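Local coordinates for INSIG protein homolog (Mycobacterium vanbaalenii PYR-1, PDB 4XU6), which binds diacylglycerol as a homotrimeric, six-helix membrane protein of the INSIG family, at residues A[24-29]-A[92-97]; A[102-107]-A[161-166]; A[138-143]-A[155-160]. One frame throughout, in Å; residues are numbered along the deposited sequence.

How the contacts relate
Contact 1 is the buried one of the three. Contacts 2 and 3 are only partly buried. Contacts 1 and 2 touch: helices 76-96 and 101-119 follow each other in the chain, and the Phe163 ring of contact 2 lies against Thr93 and His26 of contact 1. Contact 3 meets contact 2 through Leu164 on Glu139 and Pro162 on Leu157. Contacts 1 and 3 do not touch, but both supply residues to the same lipid pocket, His26 from one and Glu139 from the other. Each contact has one bridging water. Only contact 1 adds a direct side-chain hydrogen bond across its segments; contacts 2 and 3 add apolar packing.

Contact 1 (A[24-29]-A[92-97]); sequences HSHVVT and TTALVH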
ATOM      1  N   HIS A  24     -15.039  14.460   0.669  1.00 20.80           N
ATOM      2  CA  HIS A  24     -16.268  13.677   0.737  1.00 23.06           C
ATOM      3  C   HIS A  24     -16.053  12.419   1.583  1.00 22.54           C
ATOM      4  O   HIS A  24     -16.898  12.056   2.399  1.00 20.60           O
ATOM      5  CB  HIS A  24     -16.758  13.253  -0.645  1.00 22.59           C
ATOM      6  CG  HIS A  24     -17.821  12.199  -0.579  1.00 24.81           C
ATOM      7  ND1 HIS A  24     -19.121  12.480  -0.218  1.00 26.42           N
ATOM      8  CD2 HIS A  24     -17.760  10.856  -0.754  1.00 25.23           C
ATOM      9  CE1 HIS A  24     -19.826  11.361  -0.206  1.00 29.38           C
ATOM     10  NE2 HIS A  24     -19.024  10.360  -0.522  1.00 26.75           N
ATOM     11  N   SER A  25     -14.916  11.757   1.386  1.00 19.37           N
ATOM     12  CA  SER A  25     -14.595  10.553   2.150  1.00 19.78           C
ATOM     13  C   SER A  25     -14.545  10.834   3.655  1.00 18.64           C
ATOM     14  O   SER A  25     -15.097  10.072   4.451  1.00 22.13           O
ATOM     15  CB  SER A  25     -13.271   9.950   1.666  1.00 19.29           C
ATOM     16  OG  SER A  25     -13.384   9.523   0.321  1.00 21.25           O
ATOM     17  N   HIS A  26     -13.896  11.930   4.049  1.00 20.86           N
ATOM     18  CA  HIS A  26     -13.872  12.325   5.460  1.00 21.00           C
ATOM     19  C   HIS A  26     -15.267  12.622   6.016  1.00 21.90           C
ATOM     20  O   HIS A  26     -15.607  12.207   7.127  1.00 22.58           O
ATOM     21  CB  HIS A  26     -12.960  13.542   5.671  1.00 20.55           C
ATOM     22  CG  HIS A  26     -11.512  13.185   5.814  1.00 22.77           C
ATOM     23  ND1 HIS A  26     -10.511  14.131   5.884  1.00 28.99           N
ATOM     24  CD2 HIS A  26     -10.901  11.981   5.917  1.00 23.35           C
ATOM     25  CE1 HIS A  26      -9.343  13.522   6.013  1.00 29.52           C
ATOM     26  NE2 HIS A  26      -9.553  12.217   6.038  1.00 24.59           N
ATOM     27  N   VAL A  27     -16.074  13.344   5.246  1.00 21.39           N
ATOM     28  CA  VAL A  27     -17.416  13.702   5.721  1.00 19.78           C
ATOM     29  C   VAL A  27     -18.315  12.471   5.872  1.00 20.87           C
ATOM     30  O   VAL A  27     -18.949  12.286   6.923  1.00 23.50           O
ATOM     31  CB  VAL A  27     -18.080  14.766   4.824  1.00 21.51           C
ATOM     32  CG1 VAL A  27     -19.572  14.932   5.173  1.00 23.42           C
ATOM     33  CG2 VAL A  27     -17.347  16.106   4.964  1.00 21.91           C
ATOM     34  N   VAL A  28     -18.344  11.620   4.849  1.00 21.52           N
ATOM     35  CA  VAL A  28     -19.250  10.472   4.845  1.00 21.93           C
ATOM     36  C   VAL A  28     -18.863   9.413   5.881  1.00 26.29           C
ATOM     37  O   VAL A  28     -19.708   8.653   6.345  1.00 24.26           O
ATOM     38  CB  VAL A  28     -19.390   9.834   3.428  1.00 24.32           C
ATOM     39  CG1 VAL A  28     -18.129   9.035   3.056  1.00 21.64           C
ATOM     40  CG2 VAL A  28     -20.622   8.945   3.369  1.00 29.31           C
ATOM     41  N   THR A  29     -17.593   9.373   6.274  1.00 21.91           N
ATOM     42  CA  THR A  29     -17.174   8.423   7.298  1.00 23.11           C
ATOM     43  C   THR A  29     -17.240   9.044   8.687  1.00 25.97           C
ATOM     44  O   THR A  29     -17.028   8.356   9.682  1.00 24.56           O
ATOM     45  CB  THR A  29     -15.720   7.942   7.092  1.00 25.19           C
ATOM     46  OG1 THR A  29     -14.855   9.080   7.052  1.00 21.18           O
ATOM     47  CG2 THR A  29     -15.579   7.146   5.810  1.00 25.76           C
ATOM     48  N   THR A  92      -7.677   6.529   2.716  1.00 21.78           N
ATOM     49  CA  THR A  92      -7.372   5.558   3.771  1.00 22.13           C
ATOM     50  C   THR A  92      -7.557   6.185   5.151  1.00 22.00           C
ATOM     51  O   THR A  92      -8.039   5.527   6.077  1.00 20.46           O
ATOM     52  CB  THR A  92      -5.933   4.992   3.643  1.00 22.40           C
ATOM     53  OG1 THR A  92      -5.815   4.248   2.424  1.00 22.24           O
ATOM     54  CG2 THR A  92      -5.600   4.066   4.824  1.00 24.00           C
ATOM     55  N   THR A  93      -7.187   7.455   5.294  1.00 19.91           N
ATOM     56  CA  THR A  93      -7.361   8.110   6.591  1.00 22.00           C
ATOM     57  C   THR A  93      -8.832   8.171   6.970  1.00 22.50           C
ATOM     58  O   THR A  93      -9.167   8.097   8.136  1.00 21.87           O
ATOM     59  CB  THR A  93      -6.741   9.525   6.665  1.00 23.42           C
ATOM     60  OG1 THR A  93      -7.397  10.405   5.745  1.00 22.31           O
ATOM     61  CG2 THR A  93      -5.244   9.475   6.369  1.00 20.82           C
ATOM     62  N   ALA A  94      -9.707   8.282   5.977  1.00 21.34           N
ATOM     63  CA  ALA A  94     -11.144   8.254   6.246  1.00 21.77           C
ATOM     64  C   ALA A  94     -11.566   6.874   6.764  1.00 22.72           C
ATOM     65  O   ALA A  94     -12.386   6.755   7.684  1.00 24.26           O
ATOM     66  CB  ALA A  94     -11.918   8.616   4.983  1.00 22.90           C
ATOM     67  N   LEU A  95     -10.995   5.826   6.182  1.00 21.70           N
ATOM     68  CA  LEU A  95     -11.346   4.464   6.586  1.00 22.41           C
ATOM     69  C   LEU A  95     -10.842   4.105   7.983  1.00 22.30           C
ATOM     70  O   LEU A  95     -11.485   3.340   8.688  1.00 27.51           O
ATOM     71  CB  LEU A  95     -10.799   3.446   5.582  1.00 23.98           C
ATOM     72  CG  LEU A  95     -11.257   3.610   4.132  1.00 22.12           C
ATOM     73  CD1 LEU A  95     -10.630   2.543   3.235  1.00 24.22           C
ATOM     74  CD2 LEU A  95     -12.764   3.570   4.035  1.00 24.92           C
ATOM     75  N   VAL A  96      -9.692   4.643   8.382  1.00 22.94           N
ATOM     76  CA  VAL A  96      -9.068   4.186   9.622  1.00 24.28           C
ATOM     77  C   VAL A  96      -9.095   5.213  10.750  1.00 23.43           C
ATOM     78  O   VAL A  96      -8.520   4.977  11.808  1.00 22.70           O
ATOM     79  CB  VAL A  96      -7.599   3.706   9.384  1.00 24.27           C
ATOM     80  CG1 VAL A  96      -7.559   2.619   8.311  1.00 25.58           C
ATOM     81  CG2 VAL A  96      -6.681   4.883   8.994  1.00 22.26           C
ATOM     82  N   HIS A  97      -9.767   6.346  10.539  1.00 25.33           N
ATOM     83  CA  HIS A  97      -9.699   7.455  11.499  1.00 24.35           C
ATOM     84  C   HIS A  97     -10.131   7.107  12.932  1.00 25.68           C
ATOM     85  O   HIS A  97      -9.680   7.752  13.880  1.00 28.89           O
ATOM     86  CB  HIS A  97     -10.528   8.655  11.023  1.00 25.87           C
ATOM     87  CG  HIS A  97     -12.000   8.474  11.222  1.00 23.74           C
ATOM     88  ND1 HIS A  97     -12.805   7.855  10.290  1.00 26.11           N
ATOM     89  CD2 HIS A  97     -12.810   8.809  12.257  1.00 25.78           C
ATOM     90  CE1 HIS A  97     -14.048   7.820  10.740  1.00 25.65           C
ATOM     91  NE2 HIS A  97     -14.078   8.395  11.929  1.00 27.44           N
TER
HETATM   92  O   HOH W   1     -16.859   7.825  12.893  1.00 38.63           O
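His26 and Thr93 join two transmembrane helices, 5-29 and 76-96, near their C-terminal ends. The segments run nearly parallel, at 11°, with axes 8.5 Å apart. His26 belongs to the experimentally established diacylglycerol site, and it touches a bound tridecanoic acid here.

The one direct hydrogen bond across the contact runs from His26 NE2 to Thr93 OG1 (2.8 Å). The hydroxyl lies close to the imidazole plane, and the N-H points at it fairly straight (161°). Thr93 OG1 is also hydrogen-bonded to Tyr90 O, which orients the hydroxyl. The bond to Thr93 OG1 and the edge-to-face contact with Tyr90 probably limit rotation of the His26 ring.

Close packing centres on the methyl of Ala94. Ala94 CB sits at the edge of the imidazole, 3.6 Å from His26 CD2. Ala94 CB also lies 3.8 Å from Ser25 CB and 3.6 Å from Thr29 OG1. The small side chains let the two helices come close.

Toward both C-terminal ends, polar links follow. Thr29 OG1 has chi1 of 56°, which turns it back to donate to Ser25 O, an oxygen that also accepts from Thr29 N. Thr29 OG1 is also hydrogen-bonded to Thr31 OG1. His97 ND1 donates to Ala94 O in the plane of its ring. A water joins the two segments, giving a hydrogen bond to Thr29 O (3.3 Å) and pairing with His97 NE2 (3.0 Å).

Contact 2 (A[102-107]-A[161-166]); sequences VPVTAL and APFLAP
Here the first turn of transmembrane helix 101-119 meets the turn that leads into transmembrane helix 164-184, through Thr105, Val104, Pro162 and Phe163. Thr105 and Phe163 have the closest CA atoms across the segments, 4.8 Å apart.

The Thr105 side chain carries much of the contact. It crosses Pro162 at about a right angle, and Thr105 OG1 is 3.7 Å from Pro162 CB. The Thr105 methyl CG2 is anti to the backbone N and lies over the link between Pro162 and Phe163. Thr105 OG1 is hydrogen-bonded to Val101 O, one turn back in the same helix.

A water bridges the segments. It donates to Thr105 OG1 (2.9 Å) and accepts from Phe163 N (2.9 Å). The water thus takes up the Phe163 backbone N-H.

The chain enters helix 164-184 through a type I turn from Ala161 to Leu164, closed by Leu164 N to Ala161 O (3.0 Å). The turn sets Pro162 against helix 101-119. Farther along, Pro166 packs on the same helix, touching Val108 and Ala112, and Pro166 CG is 4.3 Å from Thr105 O.

The apolar part is small. Val104 CG1 touches Phe163 CD2 at 4.0 Å, and the two side chains lie at an oblique angle. The end of the Phe163 ring leads away from 102-107, toward Thr93 and the diacylglycerol-site residues His26 and Tyr150. The Phe163 side chain also touches Val108, farther along helix 101-119. One face of the Phe163 ring carries Ala161 CB, 3.3 Å above its plane and offset toward the rim.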
ATOM      1  N   VAL A 102      -1.646   6.313  17.313  1.00 21.99           N
ATOM      2  CA  VAL A 102      -0.286   5.926  16.926  1.00 22.41           C
ATOM      3  C   VAL A 102      -0.236   5.055  15.669  1.00 20.79           C
ATOM      4  O   VAL A 102       0.460   5.414  14.731  1.00 20.45           O
ATOM      5  CB  VAL A 102       0.542   5.304  18.076  1.00 24.43           C
ATOM      6  CG1 VAL A 102       1.883   4.780  17.545  1.00 21.57           C
ATOM      7  CG2 VAL A 102       0.776   6.334  19.180  1.00 25.26           C
ATOM      8  N   PRO A 103      -0.961   3.918  15.644  1.00 20.99           N
ATOM      9  CA  PRO A 103      -0.875   3.160  14.390  1.00 21.95           C
ATOM     10  C   PRO A 103      -1.427   3.922  13.184  1.00 22.45           C
ATOM     11  O   PRO A 103      -0.852   3.796  12.100  1.00 20.96           O
ATOM     12  CB  PRO A 103      -1.711   1.901  14.666  1.00 22.31           C
ATOM     13  CG  PRO A 103      -2.538   2.221  15.900  1.00 23.47           C
ATOM     14  CD  PRO A 103      -1.705   3.184  16.688  1.00 22.40           C
ATOM     15  N   VAL A 104      -2.501   4.692  13.353  1.00 21.39           N
ATOM     16  CA  VAL A 104      -3.042   5.485  12.236  1.00 20.29           C
ATOM     17  C   VAL A 104      -2.010   6.481  11.704  1.00 20.91           C
ATOM     18  O   VAL A 104      -1.758   6.560  10.500  1.00 19.30           O
ATOM     19  CB  VAL A 104      -4.335   6.241  12.647  1.00 21.09           C
ATOM     20  CG1 VAL A 104      -4.731   7.259  11.586  1.00 23.02           C
ATOM     21  CG2 VAL A 104      -5.475   5.252  12.906  1.00 21.83           C
ATOM     22  N   THR A 105      -1.407   7.242  12.608  1.00 20.25           N
ATOM     23  CA  THR A 105      -0.427   8.239  12.201  1.00 21.94           C
ATOM     24  C   THR A 105       0.829   7.596  11.599  1.00 20.43           C
ATOM     25  O   THR A 105       1.397   8.107  10.624  1.00 19.81           O
ATOM     26  CB  THR A 105      -0.059   9.158  13.381  1.00 22.50           C
ATOM     27  OG1 THR A 105      -1.268   9.589  14.030  1.00 24.27           O
ATOM     28  CG2 THR A 105       0.718  10.365  12.889  1.00 23.92           C
ATOM     29  N   ALA A 106       1.258   6.473  12.170  1.00 21.09           N
ATOM     30  CA  ALA A 106       2.435   5.768  11.643  1.00 20.68           C
ATOM     31  C   ALA A 106       2.175   5.252  10.229  1.00 17.88           C
ATOM     32  O   ALA A 106       3.066   5.278   9.367  1.00 19.63           O
ATOM     33  CB  ALA A 106       2.819   4.615  12.570  1.00 21.07           C
ATOM     34  N   LEU A 107       0.952   4.782   9.983  1.00 20.65           N
ATOM     35  CA  LEU A 107       0.620   4.247   8.659  1.00 21.18           C
ATOM     36  C   LEU A 107       0.723   5.348   7.597  1.00 20.10           C
ATOM     37  O   LEU A 107       1.322   5.149   6.546  1.00 19.58           O
ATOM     38  CB  LEU A 107      -0.780   3.623   8.656  1.00 22.20           C
ATOM     39  CG  LEU A 107      -1.269   3.118   7.294  1.00 21.02           C
ATOM     40  CD1 LEU A 107      -0.340   2.035   6.747  1.00 24.19           C
ATOM     41  CD2 LEU A 107      -2.711   2.599   7.391  1.00 26.19           C
ATOM     42  N   ALA A 161      -6.349  16.266  13.131  1.00 23.80           N
ATOM     43  CA  ALA A 161      -5.721  14.942  13.139  1.00 25.61           C
ATOM     44  C   ALA A 161      -4.208  15.019  12.956  1.00 21.92           C
ATOM     45  O   ALA A 161      -3.717  15.721  12.073  1.00 23.91           O
ATOM     46  CB  ALA A 161      -6.341  14.048  12.075  1.00 23.36           C
ATOM     47  N   PRO A 162      -3.459  14.301  13.806  1.00 22.53           N
ATOM     48  CA  PRO A 162      -2.002  14.222  13.639  1.00 25.32           C
ATOM     49  C   PRO A 162      -1.595  13.709  12.251  1.00 22.40           C
ATOM     50  O   PRO A 162      -0.547  14.117  11.752  1.00 23.14           O
ATOM     51  CB  PRO A 162      -1.579  13.240  14.736  1.00 23.62           C
ATOM     52  CG  PRO A 162      -2.620  13.462  15.835  1.00 25.53           C
ATOM     53  CD  PRO A 162      -3.918  13.697  15.073  1.00 25.33           C
ATOM     54  N   PHE A 163      -2.420  12.862  11.628  1.00 23.34           N
ATOM     55  CA  PHE A 163      -2.097  12.348  10.295  1.00 22.83           C
ATOM     56  C   PHE A 163      -2.013  13.432   9.215  1.00 21.29           C
ATOM     57  O   PHE A 163      -1.486  13.183   8.140  1.00 20.67           O
ATOM     58  CB  PHE A 163      -3.013  11.180   9.851  1.00 21.10           C
ATOM     59  CG  PHE A 163      -4.472  11.556   9.628  1.00 22.08           C
ATOM     60  CD1 PHE A 163      -4.851  12.409   8.586  1.00 22.91           C
ATOM     61  CD2 PHE A 163      -5.462  10.989  10.417  1.00 21.17           C
ATOM     62  CE1 PHE A 163      -6.198  12.728   8.374  1.00 22.99           C
ATOM     63  CE2 PHE A 163      -6.813  11.292  10.215  1.00 26.41           C
ATOM     64  CZ  PHE A 163      -7.179  12.163   9.190  1.00 25.14           C
ATOM     65  N   LEU A 164      -2.542  14.624   9.496  1.00 22.22           N
ATOM     66  CA  LEU A 164      -2.442  15.723   8.535  1.00 21.64           C
ATOM     67  C   LEU A 164      -0.999  16.062   8.215  1.00 19.92           C
ATOM     68  O   LEU A 164      -0.685  16.434   7.093  1.00 20.54           O
ATOM     69  CB  LEU A 164      -3.150  16.980   9.048  1.00 19.96           C
ATOM     70  CG  LEU A 164      -4.672  16.875   9.143  1.00 24.80           C
ATOM     71  CD1 LEU A 164      -5.247  18.176   9.708  1.00 25.27           C
ATOM     72  CD2 LEU A 164      -5.279  16.570   7.778  1.00 22.88           C
ATOM     73  N   ALA A 165      -0.113  15.951   9.197  1.00 22.39           N
ATOM     74  CA  ALA A 165       1.273  16.316   8.936  1.00 23.33           C
ATOM     75  C   ALA A 165       1.904  15.458   7.817  1.00 20.99           C
ATOM     76  O   ALA A 165       2.388  16.010   6.828  1.00 22.11           O
ATOM     77  CB  ALA A 165       2.118  16.322  10.234  1.00 25.74           C
ATOM     78  N   PRO A 166       1.877  14.109   7.949  1.00 22.35           N
ATOM     79  CA  PRO A 166       2.437  13.377   6.803  1.00 21.81           C
ATOM     80  C   PRO A 166       1.540  13.408   5.558  1.00 20.48           C
ATOM     81  O   PRO A 166       2.055  13.262   4.451  1.00 19.67           O
ATOM     82  CB  PRO A 166       2.580  11.939   7.331  1.00 20.44           C
ATOM     83  CG  PRO A 166       1.636  11.840   8.492  1.00 22.43           C
ATOM     84  CD  PRO A 166       1.637  13.223   9.105  1.00 22.58           C
TER
HETATM   85  O   HOH W   2      -3.771  10.816  13.233  1.00 22.98           O

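Contact 3 (A[138-143]-A[155-160]); sequences VEIALV and DGLFGV. With TDA (N-tridecanoic acid), chain E; TDA (N-tridecanoic acid), chain F.
Beside the lipid pocket, helix 122-144 packs against the loop that follows strand 148-150, with Ile140 and Val160 at the centre. The two side chains cross at about a right angle, Ile140 CG1 to Val160 CG2 at 3.7 Å. Ile140 has CG1 beside its backbone N (chi1 -74°) and an extended chi2 (159°). Together they place Ile140 CD1 3.9 Å from Phe158 CB. The other Val160 branch, CG1, lies between Glu139 CB and Val143 CG2, 3.9 Å from each.

The loop is shaped by a type I' turn from Leu157 to Val160. Leu157 N donates to Val160 O (2.7 Å), and Val160 N returns a bond to Leu157 O. Val160 is opposed by two residues, Gly156 and Leu157, which makes a classic beta bulge. Gly159 has a positive phi (99°), and its O is 4.1 Å from Val143 CG1. One water donates to both Ile140 O (2.8 Å) and Phe158 O (2.7 Å).

The helix also borders the lipids. Leu142 CD1 touches C22 of the chain F tridecanoic acid at 3.6 Å. Glu139 OE1 and OE2 are hydrogen-bonded to Tyr150 OH and Tyr168 OH. The carboxylate lies beside the acid head of the chain E tridecanoic acid, which would probably raise the proton affinity of one of them. Glu139, Tyr150 and this head meet at the pocket's polar end, consistent with the diacylglycerol site at His26 and Tyr150.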
ATOM      1  N   VAL A 138      -3.574  26.141   9.108  1.00 24.75           N
ATOM      2  CA  VAL A 138      -4.830  26.659   8.572  1.00 27.92           C
ATOM      3  C   VAL A 138      -6.026  25.889   9.138  1.00 28.65           C
ATOM      4  O   VAL A 138      -7.017  26.487   9.554  1.00 27.76           O
ATOM      5  CB  VAL A 138      -4.853  26.620   7.031  1.00 28.29           C
ATOM      6  CG1 VAL A 138      -6.254  26.890   6.496  1.00 28.89           C
ATOM      7  CG2 VAL A 138      -3.852  27.625   6.451  1.00 30.03           C
ATOM      8  N   GLU A 139      -5.926  24.562   9.174  1.00 26.92           N
ATOM      9  CA  GLU A 139      -7.011  23.747   9.711  1.00 25.60           C
ATOM     10  C   GLU A 139      -7.258  24.015  11.191  1.00 27.73           C
ATOM     11  O   GLU A 139      -8.404  24.088  11.635  1.00 25.69           O
ATOM     12  CB  GLU A 139      -6.742  22.254   9.472  1.00 26.60           C
ATOM     13  CG  GLU A 139      -6.771  21.876   7.989  1.00 25.81           C
ATOM     14  CD  GLU A 139      -7.162  20.433   7.757  1.00 26.38           C
ATOM     15  OE1 GLU A 139      -7.944  19.889   8.560  1.00 26.19           O
ATOM     16  OE2 GLU A 139      -6.679  19.848   6.770  1.00 27.99           O
ATOM     17  N   ILE A 140      -6.184  24.159  11.956  1.00 26.16           N
ATOM     18  CA  ILE A 140      -6.321  24.422  13.386  1.00 27.84           C
ATOM     19  C   ILE A 140      -7.065  25.745  13.620  1.00 27.64           C
ATOM     20  O   ILE A 140      -7.941  25.830  14.487  1.00 28.55           O
ATOM     21  CB  ILE A 140      -4.945  24.419  14.094  1.00 29.95           C
ATOM     22  CG1 ILE A 140      -4.419  22.984  14.234  1.00 26.56           C
ATOM     23  CG2 ILE A 140      -5.028  25.085  15.470  1.00 33.04           C
ATOM     24  CD1 ILE A 140      -2.898  22.903  14.452  1.00 30.06           C
ATOM     25  N   ALA A 141      -6.728  26.763  12.832  1.00 29.43           N
ATOM     26  CA  ALA A 141      -7.411  28.054  12.927  1.00 32.21           C
ATOM     27  C   ALA A 141      -8.889  27.943  12.551  1.00 31.49           C
ATOM     28  O   ALA A 141      -9.747  28.519  13.217  1.00 30.53           O
ATOM     29  CB  ALA A 141      -6.724  29.090  12.045  1.00 29.59           C
ATOM     30  N   LEU A 142      -9.179  27.224  11.467  1.00 29.38           N
ATOM     31  CA  LEU A 142     -10.559  27.036  11.018  1.00 29.14           C
ATOM     32  C   LEU A 142     -11.399  26.284  12.047  1.00 32.16           C
ATOM     33  O   LEU A 142     -12.566  26.609  12.274  1.00 31.21           O
ATOM     34  CB  LEU A 142     -10.599  26.330   9.652  1.00 29.39           C
ATOM     35  CG  LEU A 142     -10.192  27.173   8.442  1.00 31.69           C
ATOM     36  CD1 LEU A 142     -10.007  26.308   7.215  1.00 30.03           C
ATOM     37  CD2 LEU A 142     -11.211  28.261   8.148  1.00 31.91           C
ATOM     38  N   VAL A 143     -10.801  25.278  12.678  1.00 29.16           N
ATOM     39  CA  VAL A 143     -11.476  24.533  13.730  1.00 27.40           C
ATOM     40  C   VAL A 143     -11.733  25.398  14.973  1.00 32.06           C
ATOM     41  O   VAL A 143     -12.816  25.340  15.559  1.00 31.61           O
ATOM     42  CB  VAL A 143     -10.694  23.251  14.102  1.00 29.66           C
ATOM     43  CG1 VAL A 143     -11.208  22.660  15.399  1.00 32.06           C
ATOM     44  CG2 VAL A 143     -10.789  22.225  12.964  1.00 27.85           C
ATOM     45  N   ASP A 155      -8.602  14.100  16.855  1.00 29.26           N
ATOM     46  CA  ASP A 155      -8.387  15.541  16.999  1.00 30.30           C
ATOM     47  C   ASP A 155      -7.198  15.919  17.883  1.00 33.42           C
ATOM     48  O   ASP A 155      -7.146  17.033  18.412  1.00 31.42           O
ATOM     49  CB  ASP A 155      -9.665  16.222  17.511  1.00 32.15           C
ATOM     50  CG  ASP A 155     -10.073  15.747  18.897  1.00 36.03           C
ATOM     51  OD1 ASP A 155      -9.408  14.851  19.457  1.00 36.90           O
ATOM     52  OD2 ASP A 155     -11.080  16.266  19.418  1.00 34.66           O
ATOM     53  N   GLY A 156      -6.238  15.003  18.011  1.00 33.25           N
ATOM     54  CA  GLY A 156      -5.124  15.158  18.933  1.00 32.69           C
ATOM     55  C   GLY A 156      -4.103  16.254  18.668  1.00 35.09           C
ATOM     56  O   GLY A 156      -3.319  16.572  19.563  1.00 36.74           O
ATOM     57  N   LEU A 157      -4.088  16.819  17.459  1.00 31.08           N
ATOM     58  CA  LEU A 157      -3.147  17.889  17.124  1.00 30.89           C
ATOM     59  C   LEU A 157      -3.853  19.245  17.209  1.00 30.91           C
ATOM     60  O   LEU A 157      -4.225  19.821  16.191  1.00 29.79           O
ATOM     61  CB  LEU A 157      -2.542  17.681  15.722  1.00 29.18           C
ATOM     62  CG  LEU A 157      -1.517  18.697  15.182  1.00 34.11           C
ATOM     63  CD1 LEU A 157      -0.274  18.738  16.059  1.00 35.10           C
ATOM     64  CD2 LEU A 157      -1.130  18.413  13.735  1.00 31.18           C
ATOM     65  N   PHE A 158      -4.035  19.743  18.432  1.00 34.61           N
ATOM     66  CA  PHE A 158      -4.727  21.014  18.658  1.00 31.27           C
ATOM     67  C   PHE A 158      -6.080  21.088  17.958  1.00 31.08           C
ATOM     68  O   PHE A 158      -6.411  22.109  17.345  1.00 33.92           O
ATOM     69  CB  PHE A 158      -3.863  22.193  18.211  1.00 32.63           C
ATOM     70  CG  PHE A 158      -2.500  22.216  18.836  1.00 40.59           C
ATOM     71  CD1 PHE A 158      -2.348  22.503  20.188  1.00 46.54           C
ATOM     72  CD2 PHE A 158      -1.370  21.961  18.073  1.00 40.32           C
ATOM     73  CE1 PHE A 158      -1.090  22.531  20.769  1.00 47.15           C
ATOM     74  CE2 PHE A 158      -0.107  21.984  18.642  1.00 48.00           C
ATOM     75  CZ  PHE A 158       0.033  22.270  19.995  1.00 47.08           C
ATOM     76  N   GLY A 159      -6.847  20.007  18.029  1.00 28.05           N
ATOM     77  CA  GLY A 159      -8.172  19.987  17.437  1.00 29.83           C
ATOM     78  C   GLY A 159      -8.248  19.317  16.073  1.00 27.46           C
ATOM     79  O   GLY A 159      -9.341  19.049  15.577  1.00 27.28           O
ATOM     80  N   VAL A 160      -7.099  19.046  15.462  1.00 26.50           N
ATOM     81  CA  VAL A 160      -7.083  18.362  14.166  1.00 25.93           C
ATOM     82  C   VAL A 160      -6.301  17.037  14.214  1.00 27.11           C
ATOM     83  O   VAL A 160      -5.663  16.713  15.218  1.00 26.95           O
ATOM     84  CB  VAL A 160      -6.548  19.265  13.026  1.00 26.14           C
ATOM     85  CG1 VAL A 160      -7.277  20.607  13.003  1.00 24.20           C
ATOM     86  CG2 VAL A 160      -5.030  19.473  13.142  1.00 25.34           C
TER
HETATM   87  O21 TDA E 304      -8.237  16.677   5.975  1.00 38.27           O
HETATM   88  O22 TDA E 304      -9.439  18.669   5.905  1.00 39.98           O
HETATM   89  C21 TDA E 304      -8.551  17.982   5.397  1.00 32.23           C
HETATM   90  C22 TDA E 304      -7.855  18.457   4.155  1.00 27.69           C
HETATM   91  C23 TDA E 304      -6.592  17.639   3.871  1.00 27.84           C
HETATM   92  C24 TDA E 304      -5.980  18.016   2.521  1.00 28.30           C
HETATM   93  C25 TDA E 304      -4.657  17.283   2.286  1.00 25.32           C
HETATM   94  C26 TDA E 304      -4.040  17.625   0.933  1.00 31.04           C
HETATM   95  C27 TDA E 304      -4.910  17.020  -0.159  1.00 30.30           C
HETATM   96  C28 TDA E 304      -4.356  17.279  -1.542  1.00 35.45           C
HETATM   97  C29 TDA E 304      -5.351  16.790  -2.581  1.00 34.42           C
HETATM   98  C30 TDA E 304      -4.748  17.010  -3.956  1.00 32.27           C
HETATM   99  C31 TDA E 304      -3.547  16.095  -4.147  1.00 34.74           C
HETATM  100  C32 TDA E 304      -3.040  16.158  -5.582  1.00 34.82           C
HETATM  101  C33 TDA E 304      -1.576  15.746  -5.662  1.00 34.63           C
HETATM  102  C21 TDA F 305      -9.588  23.063   5.379  1.00 37.19           C
HETATM  103  C22 TDA F 305      -8.462  23.968   4.930  1.00 38.36           C
HETATM  104  C23 TDA F 305      -7.537  23.270   3.945  1.00 35.46           C
HETATM  105  C24 TDA F 305      -6.347  24.171   3.620  1.00 36.02           C
HETATM  106  C25 TDA F 305      -5.361  23.495   2.678  1.00 37.90           C
HETATM  107  C26 TDA F 305      -4.008  24.205   2.682  1.00 38.12           C
HETATM  108  C27 TDA F 305      -4.178  25.697   2.426  1.00 42.15           C
HETATM  109  C28 TDA F 305      -2.863  26.439   2.618  1.00 40.55           C
HETATM  110  C29 TDA F 305      -2.533  27.238   1.365  1.00 50.00           C
HETATM  111  C30 TDA F 305      -3.624  28.263   1.079  1.00 49.18           C
HETATM  112  C31 TDA F 305      -3.547  28.713  -0.375  1.00 45.73           C
HETATM  113  C32 TDA F 305      -2.114  29.068  -0.760  1.00 47.77           C
HETATM  114  C33 TDA F 305      -2.078  29.890  -2.042  1.00 46.75           C
HETATM  115  O   HOH W   3      -8.092  24.165  16.732  1.00 38.06           O